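PDB 4PF1: peptidase S15/CocE/NonD from Thaumarchaeota archaeon SCGC AB-539-E09, which probably cleaves peptides from their N-terminal end as a serine aminopeptidase of the S15/CocE family, built on an alpha/beta-hydrolase fold. Local coordinates for residues A[325-328]-A[329-332]; A[348-351]-A[352-356]; A[242-245]-A[246-249]. All blocks are in the same frame, centred on the assembly; numbering follows the deposited sequence.

Contact 1 (A[325-328]-A[329-332]); sequences PWNH and GQGR
R332 NH2 donates to H328 O at 2.8 Å with an N-H...O angle of 152°. The oxygen lies at the edge of the guanidinium, close to its plane, whereas the donor stands well above the carbonyl plane of H328. The same NH2 sits 3.7 Å above the centre of the imidazole, whose plane is turned 78° from the guanidinium. Water 1 donates to H328 O and accepts from R332 NE, so a second, solvent-mediated link runs beside the direct one. This backbone and ring belong to the presumed histidine of a Ser-His-Asp triad in an alpha/beta-hydrolase fold, on the loop after strand 319-324: H328 ND1 bonds D295 OD2 and H328 NE2 bonds S161 OG. Flanking H328 in sequence, N327 and Q330 bond each other both ways. N327 N reaches Q330 OE1 at 3.1 Å, in the carbonyl plane on a lone pair, while N327 OD1 takes weak bonds from the backbone N of G329 and of Q330. With chi1 at 66°, N327 CG sits between its own N and carbonyl carbon, which brings OD1 back over the turn. Farther out, G331 CA lies over one face of the W326 indole, 4.0 Å from the six-membered-ring centroid, a CH-pi contact. N327 ND2 bonds G454 O, W326 NE1 bonds T347 OG1, and Q330 NE2 bonds S337 O and a glycerol.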
ATOM      1  N   PRO A 325      -0.765 -16.447  20.738  1.00 12.14           N
ATOM      2  CA  PRO A 325      -1.436 -15.164  20.435  1.00 11.76           C
ATOM      3  C   PRO A 325      -1.991 -15.192  19.017  1.00 15.68           C
ATOM      4  O   PRO A 325      -1.594 -14.401  18.151  1.00 15.21           O
ATOM      5  CB  PRO A 325      -0.297 -14.154  20.584  1.00 13.75           C
ATOM      6  CG  PRO A 325       0.920 -14.912  20.116  1.00 18.06           C
ATOM      7  CD  PRO A 325       0.690 -16.371  20.471  1.00 13.66           C
ATOM      8  N   TRP A 326      -2.880 -16.143  18.766  1.00 12.16           N
ATOM      9  CA  TRP A 326      -3.317 -16.436  17.423  1.00 11.12           C
ATOM     10  C   TRP A 326      -4.780 -16.238  17.187  1.00 14.13           C
ATOM     11  O   TRP A 326      -5.602 -16.477  18.069  1.00 13.63           O
ATOM     12  CB  TRP A 326      -2.960 -17.900  17.093  1.00  9.64           C
ATOM     13  CG  TRP A 326      -1.507 -18.234  17.272  1.00 10.50           C
ATOM     14  CD1 TRP A 326      -0.438 -17.513  16.826  1.00 13.34           C
ATOM     15  CD2 TRP A 326      -0.969 -19.422  17.869  1.00 10.55           C
ATOM     16  NE1 TRP A 326       0.734 -18.168  17.121  1.00 13.04           N
ATOM     17  CE2 TRP A 326       0.439 -19.342  17.767  1.00 14.54           C
ATOM     18  CE3 TRP A 326      -1.541 -20.554  18.476  1.00 11.84           C
ATOM     19  CZ2 TRP A 326       1.286 -20.331  18.285  1.00 14.16           C
ATOM     20  CZ3 TRP A 326      -0.701 -21.525  19.003  1.00 13.73           C
ATOM     21  CH2 TRP A 326       0.694 -21.419  18.889  1.00 14.56           C
ATOM     22  N   ASN A 327      -5.113 -15.880  15.944  1.00 10.44           N
ATOM     23  CA  ASN A 327      -6.480 -15.872  15.475  1.00 10.37           C
ATOM     24  C   ASN A 327      -6.815 -17.324  15.066  1.00 14.74           C
ATOM     25  O   ASN A 327      -6.021 -18.229  15.348  1.00 14.29           O
ATOM     26  CB  ASN A 327      -6.681 -14.856  14.331  1.00  9.29           C
ATOM     27  CG  ASN A 327      -5.964 -15.144  13.027  1.00 14.64           C
ATOM     28  OD1 ASN A 327      -5.460 -16.235  12.775  1.00  9.12           O
ATOM     29  ND2 ASN A 327      -5.977 -14.178  12.130  1.00  6.28           N
ATOM     30  N   HIS A 328      -7.935 -17.546  14.377  1.00 12.08           N
ATOM     31  CA  HIS A 328      -8.362 -18.892  14.007  1.00 12.42           C
ATOM     32  C   HIS A 328      -7.308 -19.749  13.224  1.00 17.22           C
ATOM     33  O   HIS A 328      -7.166 -20.936  13.522  1.00 17.07           O
ATOM     34  CB  HIS A 328      -9.675 -18.847  13.228  1.00 13.37           C
ATOM     35  CG  HIS A 328     -10.277 -20.194  13.028  1.00 17.15           C
ATOM     36  ND1 HIS A 328     -10.447 -21.069  14.085  1.00 19.17           N
ATOM     37  CD2 HIS A 328     -10.694 -20.791  11.892  1.00 19.26           C
ATOM     38  CE1 HIS A 328     -10.964 -22.164  13.559  1.00 18.82           C
ATOM     39  NE2 HIS A 328     -11.140 -22.038  12.244  1.00 19.16           N
ATOM     40  N   GLY A 329      -6.608 -19.161  12.255  1.00 13.65           N
ATOM     41  CA  GLY A 329      -5.670 -19.926  11.430  1.00 13.53           C
ATOM     42  C   GLY A 329      -4.181 -19.735  11.669  1.00 16.90           C
ATOM     43  O   GLY A 329      -3.373 -20.448  11.063  1.00 16.43           O
ATOM     44  N   GLN A 330      -3.798 -18.804  12.566  1.00 12.67           N
ATOM     45  CA  GLN A 330      -2.390 -18.442  12.818  1.00 11.93           C
ATOM     46  C   GLN A 330      -1.528 -19.531  13.492  1.00 16.19           C
ATOM     47  O   GLN A 330      -0.301 -19.512  13.338  1.00 15.55           O
ATOM     48  CB  GLN A 330      -2.301 -17.147  13.609  1.00 12.60           C
ATOM     49  CG  GLN A 330      -2.236 -15.934  12.697  1.00 11.59           C
ATOM     50  CD  GLN A 330      -2.174 -14.634  13.452  1.00 15.64           C
ATOM     51  OE1 GLN A 330      -2.767 -14.470  14.526  1.00  8.89           O
ATOM     52  NE2 GLN A 330      -1.488 -13.666  12.877  1.00  7.88           N
ATOM     53  N   GLY A 331      -2.151 -20.460  14.209  1.00 13.34           N
ATOM     54  CA  GLY A 331      -1.428 -21.577  14.813  1.00 13.39           C
ATOM     55  C   GLY A 331      -0.921 -22.548  13.754  1.00 17.92           C
ATOM     56  O   GLY A 331       0.059 -23.266  13.978  1.00 18.13           O
ATOM     57  N   ARG A 332      -1.566 -22.529  12.562  1.00 13.58           N
ATOM     58  CA  ARG A 332      -1.269 -23.404  11.423  1.00 12.94           C
ATOM     59  C   ARG A 332      -0.485 -22.677  10.303  1.00 16.76           C
ATOM     60  O   ARG A 332      -0.255 -23.256   9.238  1.00 16.49           O
ATOM     61  CB  ARG A 332      -2.578 -23.986  10.865  1.00 11.67           C
ATOM     62  CG  ARG A 332      -3.261 -24.957  11.813  1.00 17.51           C
ATOM     63  CD  ARG A 332      -4.676 -25.254  11.370  1.00 23.18           C
ATOM     64  NE  ARG A 332      -5.616 -24.239  11.845  1.00 24.68           N
ATOM     65  CZ  ARG A 332      -6.814 -24.026  11.316  1.00 33.15           C
ATOM     66  NH1 ARG A 332      -7.232 -24.752  10.285  1.00 21.82           N
ATOM     67  NH2 ARG A 332      -7.608 -23.090  11.814  1.00 13.75           N
TER
HETATM   68  O   HOH W   1      -4.859 -22.287  14.079  1.00 11.83           O

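Contact 2 (A[348-351]-A[352-356]); sequences GGWF and RRNVM
F351 meets V355 and M356 one turn further along the helix, and its ring touches them at different rim atoms: CD1 lies 3.7 Å from V355 CB, and CZ lies 3.9 Å from M356 CB. The ring comes down the helix because CG is swung away from the backbone N, chi1 158°, beside the carbonyl carbon. An alanine here is likely to open a gap beside V355 CB and M356 CB, leaving both without the ring that covers them. Beneath the ring F351 O accepts from two backbone donors, V355 N at 2.9 Å and M356 N at 3.0 Å; taking the second bond from five residues on is the evidence for the wider pi-type turn at 352-356. W350 O is doubly gripped too, by N354 N and by N354 ND2 at 3.0 Å. The bond from ND2 falls on a lone pair of W350 O, in the carbonyl plane, and lies within the N354 amide plane, which fixes the rotation of the amide. ND2 thereby comes over one face of the W350 indole, 3.3 Å from CD1, with amide and ring planes 29° apart. At the polar edge the two arginines fold back on the glycines: R353 lays a guanidinium face over G349 O, and R352 lays one over G349 CA, its NH2 forming a salt bridge with D92. W350 stacks on W385, while F351 and M356 both pack on strands 287-292 and 178-184, and M356 also on T93 of helix 92-96, so helix 347-365 covers the central sheet here.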
ATOM      1  N   GLY A 348       3.883 -18.795  15.341  1.00 12.40           N
ATOM      2  CA  GLY A 348       3.242 -19.935  14.694  1.00 12.35           C
ATOM      3  C   GLY A 348       4.266 -20.951  14.236  1.00 17.08           C
ATOM      4  O   GLY A 348       4.227 -22.113  14.656  1.00 16.83           O
ATOM      5  N   GLY A 349       5.221 -20.481  13.431  1.00 13.76           N
ATOM      6  CA  GLY A 349       6.344 -21.283  12.950  1.00 13.68           C
ATOM      7  C   GLY A 349       7.234 -21.786  14.075  1.00 16.76           C
ATOM      8  O   GLY A 349       7.742 -22.910  14.003  1.00 15.29           O
ATOM      9  N   TRP A 350       7.408 -20.965  15.148  1.00 13.80           N
ATOM     10  CA  TRP A 350       8.207 -21.344  16.323  1.00 13.96           C
ATOM     11  C   TRP A 350       7.568 -22.535  17.036  1.00 17.11           C
ATOM     12  O   TRP A 350       8.281 -23.445  17.453  1.00 16.87           O
ATOM     13  CB  TRP A 350       8.374 -20.165  17.308  1.00 12.79           C
ATOM     14  CG  TRP A 350       9.139 -20.531  18.551  1.00 14.25           C
ATOM     15  CD1 TRP A 350      10.492 -20.520  18.711  1.00 17.57           C
ATOM     16  CD2 TRP A 350       8.592 -21.042  19.779  1.00 14.20           C
ATOM     17  NE1 TRP A 350      10.825 -20.992  19.962  1.00 17.38           N
ATOM     18  CE2 TRP A 350       9.678 -21.322  20.637  1.00 18.61           C
ATOM     19  CE3 TRP A 350       7.285 -21.293  20.238  1.00 15.23           C
ATOM     20  CZ2 TRP A 350       9.499 -21.826  21.933  1.00 18.19           C
ATOM     21  CZ3 TRP A 350       7.111 -21.809  21.514  1.00 16.76           C
ATOM     22  CH2 TRP A 350       8.207 -22.062  22.349  1.00 17.81           C
ATOM     23  N   PHE A 351       6.231 -22.507  17.210  1.00 13.13           N
ATOM     24  CA  PHE A 351       5.506 -23.584  17.881  1.00 12.64           C
ATOM     25  C   PHE A 351       5.612 -24.902  17.100  1.00 15.49           C
ATOM     26  O   PHE A 351       5.865 -25.942  17.706  1.00 15.36           O
ATOM     27  CB  PHE A 351       4.018 -23.212  18.111  1.00 13.87           C
ATOM     28  CG  PHE A 351       3.129 -24.424  18.306  1.00 15.37           C
ATOM     29  CD1 PHE A 351       3.190 -25.170  19.480  1.00 18.61           C
ATOM     30  CD2 PHE A 351       2.307 -24.875  17.279  1.00 17.06           C
ATOM     31  CE1 PHE A 351       2.427 -26.328  19.631  1.00 19.66           C
ATOM     32  CE2 PHE A 351       1.543 -26.034  17.435  1.00 20.02           C
ATOM     33  CZ  PHE A 351       1.607 -26.750  18.609  1.00 18.55           C
ATOM     34  N   ARG A 352       5.367 -24.866  15.781  1.00 11.43           N
ATOM     35  CA  ARG A 352       5.380 -26.079  14.957  1.00 11.40           C
ATOM     36  C   ARG A 352       6.763 -26.727  14.893  1.00 15.81           C
ATOM     37  O   ARG A 352       6.860 -27.944  15.042  1.00 16.15           O
ATOM     38  CB  ARG A 352       4.843 -25.805  13.545  1.00 10.10           C
ATOM     39  CG  ARG A 352       3.324 -25.625  13.524  1.00 15.68           C
ATOM     40  CD  ARG A 352       2.720 -25.633  12.119  1.00 18.30           C
ATOM     41  NE  ARG A 352       3.389 -24.708  11.195  1.00 20.50           N
ATOM     42  CZ  ARG A 352       3.182 -23.394  11.163  1.00 25.94           C
ATOM     43  NH1 ARG A 352       2.346 -22.824  12.023  1.00  9.40           N
ATOM     44  NH2 ARG A 352       3.826 -22.639  10.287  1.00 10.91           N
ATOM     45  N   ARG A 353       7.825 -25.926  14.713  1.00 13.07           N
ATOM     46  CA  ARG A 353       9.190 -26.453  14.616  1.00 13.73           C
ATOM     47  C   ARG A 353       9.742 -26.940  15.968  1.00 17.98           C
ATOM     48  O   ARG A 353      10.371 -27.994  16.016  1.00 18.36           O
ATOM     49  CB  ARG A 353      10.152 -25.403  14.031  1.00 13.69           C
ATOM     50  CG  ARG A 353       9.878 -25.011  12.575  1.00 25.15           C
ATOM     51  CD  ARG A 353      10.964 -24.107  11.997  1.00 32.74           C
ATOM     52  NE  ARG A 353      11.313 -23.010  12.902  1.00 36.44           N
ATOM     53  CZ  ARG A 353      10.763 -21.801  12.862  1.00 47.54           C
ATOM     54  NH1 ARG A 353       9.853 -21.508  11.941  1.00 32.70           N
ATOM     55  NH2 ARG A 353      11.128 -20.870  13.733  1.00 33.79           N
ATOM     56  N   ASN A 354       9.541 -26.160  17.051  1.00 13.93           N
ATOM     57  CA  ASN A 354      10.158 -26.448  18.349  1.00 13.98           C
ATOM     58  C   ASN A 354       9.302 -27.273  19.318  1.00 16.22           C
ATOM     59  O   ASN A 354       9.855 -27.812  20.275  1.00 14.93           O
ATOM     60  CB  ASN A 354      10.582 -25.150  19.032  1.00 15.05           C
ATOM     61  CG  ASN A 354      11.687 -24.440  18.303  1.00 34.31           C
ATOM     62  OD1 ASN A 354      12.866 -24.772  18.444  1.00 31.21           O
ATOM     63  ND2 ASN A 354      11.328 -23.468  17.480  1.00 25.45           N
ATOM     64  N   VAL A 355       7.973 -27.342  19.114  1.00 12.64           N
ATOM     65  CA  VAL A 355       7.094 -28.070  20.039  1.00 12.56           C
ATOM     66  C   VAL A 355       6.334 -29.201  19.316  1.00 17.59           C
ATOM     67  O   VAL A 355       6.420 -30.347  19.752  1.00 17.56           O
ATOM     68  CB  VAL A 355       6.109 -27.119  20.790  1.00 16.05           C
ATOM     69  CG1 VAL A 355       5.258 -27.888  21.802  1.00 15.96           C
ATOM     70  CG2 VAL A 355       6.850 -25.969  21.473  1.00 15.84           C
ATOM     71  N   MET A 356       5.586 -28.878  18.230  1.00 14.55           N
ATOM     72  CA  MET A 356       4.761 -29.857  17.509  1.00 14.25           C
ATOM     73  C   MET A 356       5.594 -30.949  16.813  1.00 19.03           C
ATOM     74  O   MET A 356       5.271 -32.127  16.960  1.00 18.69           O
ATOM     75  CB  MET A 356       3.827 -29.174  16.495  1.00 15.79           C
ATOM     76  CG  MET A 356       2.742 -30.110  15.958  1.00 18.96           C
ATOM     77  SD  MET A 356       1.858 -29.491  14.505  1.00 22.42           S
ATOM     78  CE  MET A 356       3.161 -29.502  13.296  1.00 19.44           C
TER

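Contact 3 (A[242-245]-A[246-249])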
ATOM      1  N   GLY A 242     -34.266 -16.306  10.074  1.00 17.64           N
ATOM      2  CA  GLY A 242     -35.187 -17.159   9.329  1.00 17.83           C
ATOM      3  C   GLY A 242     -35.550 -16.606   7.966  1.00 20.80           C
ATOM      4  O   GLY A 242     -35.556 -17.347   6.980  1.00 19.96           O
ATOM      5  N   ALA A 243     -35.838 -15.286   7.891  1.00 16.88           N
ATOM      6  CA  ALA A 243     -36.183 -14.625   6.627  1.00 16.85           C
ATOM      7  C   ALA A 243     -34.968 -14.528   5.704  1.00 19.73           C
ATOM      8  O   ALA A 243     -35.134 -14.488   4.489  1.00 18.32           O
ATOM      9  CB  ALA A 243     -36.761 -13.246   6.886  1.00 17.71           C
ATOM     10  N   MET A 244     -33.745 -14.497   6.278  1.00 17.82           N
ATOM     11  CA  MET A 244     -32.517 -14.471   5.486  1.00 17.66           C
ATOM     12  C   MET A 244     -32.291 -15.845   4.848  1.00 20.56           C
ATOM     13  O   MET A 244     -31.932 -15.925   3.672  1.00 19.89           O
ATOM     14  CB  MET A 244     -31.307 -14.052   6.340  1.00 19.92           C
ATOM     15  CG  MET A 244     -30.071 -13.718   5.513  1.00 24.17           C
ATOM     16  SD  MET A 244     -30.203 -12.149   4.616  1.00 29.34           S
ATOM     17  CE  MET A 244     -28.640 -12.116   3.819  1.00 25.83           C
ATOM     18  N   ALA A 245     -32.539 -16.925   5.619  1.00 16.80           N
ATOM     19  CA  ALA A 245     -32.404 -18.302   5.145  1.00 16.70           C
ATOM     20  C   ALA A 245     -33.488 -18.634   4.107  1.00 20.50           C
ATOM     21  O   ALA A 245     -33.192 -19.285   3.106  1.00 19.32           O
ATOM     22  CB  ALA A 245     -32.478 -19.267   6.316  1.00 17.46           C
ATOM     23  N   ALA A 246     -34.726 -18.146   4.328  1.00 17.97           N
ATOM     24  CA  ALA A 246     -35.846 -18.347   3.403  1.00 18.62           C
ATOM     25  C   ALA A 246     -35.638 -17.577   2.093  1.00 22.87           C
ATOM     26  O   ALA A 246     -36.059 -18.060   1.045  1.00 23.26           O
ATOM     27  CB  ALA A 246     -37.154 -17.926   4.055  1.00 19.67           C
ATOM     28  N   SER A 247     -34.960 -16.397   2.144  1.00 18.74           N
ATOM     29  CA  SER A 247     -34.678 -15.584   0.945  1.00 18.15           C
ATOM     30  C   SER A 247     -33.679 -16.298   0.003  1.00 21.62           C
ATOM     31  O   SER A 247     -33.615 -15.972  -1.183  1.00 21.79           O
ATOM     32  CB  SER A 247     -34.155 -14.199   1.329  1.00 20.17           C
ATOM     33  OG  SER A 247     -32.840 -14.243   1.858  1.00 25.10           O
ATOM     34  N   ARG A 248     -32.935 -17.292   0.530  1.00 17.30           N
ATOM     35  CA  ARG A 248     -31.968 -18.080  -0.238  1.00 16.73           C
ATOM     36  C   ARG A 248     -32.489 -19.501  -0.514  1.00 21.51           C
ATOM     37  O   ARG A 248     -31.794 -20.293  -1.157  1.00 21.20           O
ATOM     38  CB  ARG A 248     -30.609 -18.130   0.496  1.00 15.02           C
ATOM     39  CG  ARG A 248     -29.605 -17.085   0.007  1.00 13.06           C
ATOM     40  CD  ARG A 248     -29.996 -15.681   0.419  1.00 14.75           C
ATOM     41  NE  ARG A 248     -28.944 -14.715   0.123  1.00 18.33           N
ATOM     42  CZ  ARG A 248     -29.093 -13.401   0.230  1.00 25.80           C
ATOM     43  NH1 ARG A 248     -30.258 -12.886   0.603  1.00 11.63           N
ATOM     44  NH2 ARG A 248     -28.083 -12.589  -0.049  1.00 13.29           N
ATOM     45  N   GLY A 249     -33.721 -19.782  -0.067  1.00 18.65           N
ATOM     46  CA  GLY A 249     -34.380 -21.075  -0.236  1.00 18.89           C
ATOM     47  C   GLY A 249     -33.651 -22.204   0.464  1.00 22.60           C
ATOM     48  O   GLY A 249     -33.327 -23.215  -0.164  1.00 22.34           O
TER
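S247 OG takes part in two bonds, one given and one received: it donates to M244 O at 2.6 Å and accepts from R248 NH1 at 3.2 Å. The arginine N-H points nearly straight at the oxygen, 158°, and the hydroxyl lies at the edge of the guanidinium, near its plane. A chi1 of 71° sets OG between the backbone N and the carbonyl carbon of its own residue, turning it back to the carbonyl three residues earlier. M244 and R248 run side by side in the same direction, and the methyl CE of M244 lies 3.5 Å above one face of the guanidinium, nearer the rim than the middle. Its closest atom there is R248 NH1, 3.7 Å from CE. These side chains sit where helix 241-247 ends in a Schellman motif, with G249 the first residue to leave the helix and taking the positive phi, 63°, that favours glycine. G249 N bonds back into the last turn, to A246 O at 3.1 Å. R248 N still reaches A245 O at 3.3 Å, but from well above the carbonyl plane. Beyond the turn, R248 NH2 bonds the backbone O of W225, and the guanidinium makes a cation-pi contact with its ring. M244 packs against L208 of helix 204-215 and Y235 of helix 231-238.

From the N terminus, contact 3 comes first, at the end of helix 241-247; contact 1 follows in the loop after strand 319-324, and contact 2 near the start of helix 347-365. All three are local contacts in series, each within one continuous run of chain, so none nests within or crosses another. Contacts 1 and 2 have centres about 12 Å apart and touch: R352 NH1 probably bonds G331 O at 3.0 Å, and W326 CH2 packs 3.9 Å from F351 CB, tying the histidine loop to the helix after it. Contact 3 stands apart among helices 204-215 and 231-238, its centre about 43 Å from that of contact 2, across the chain's centre.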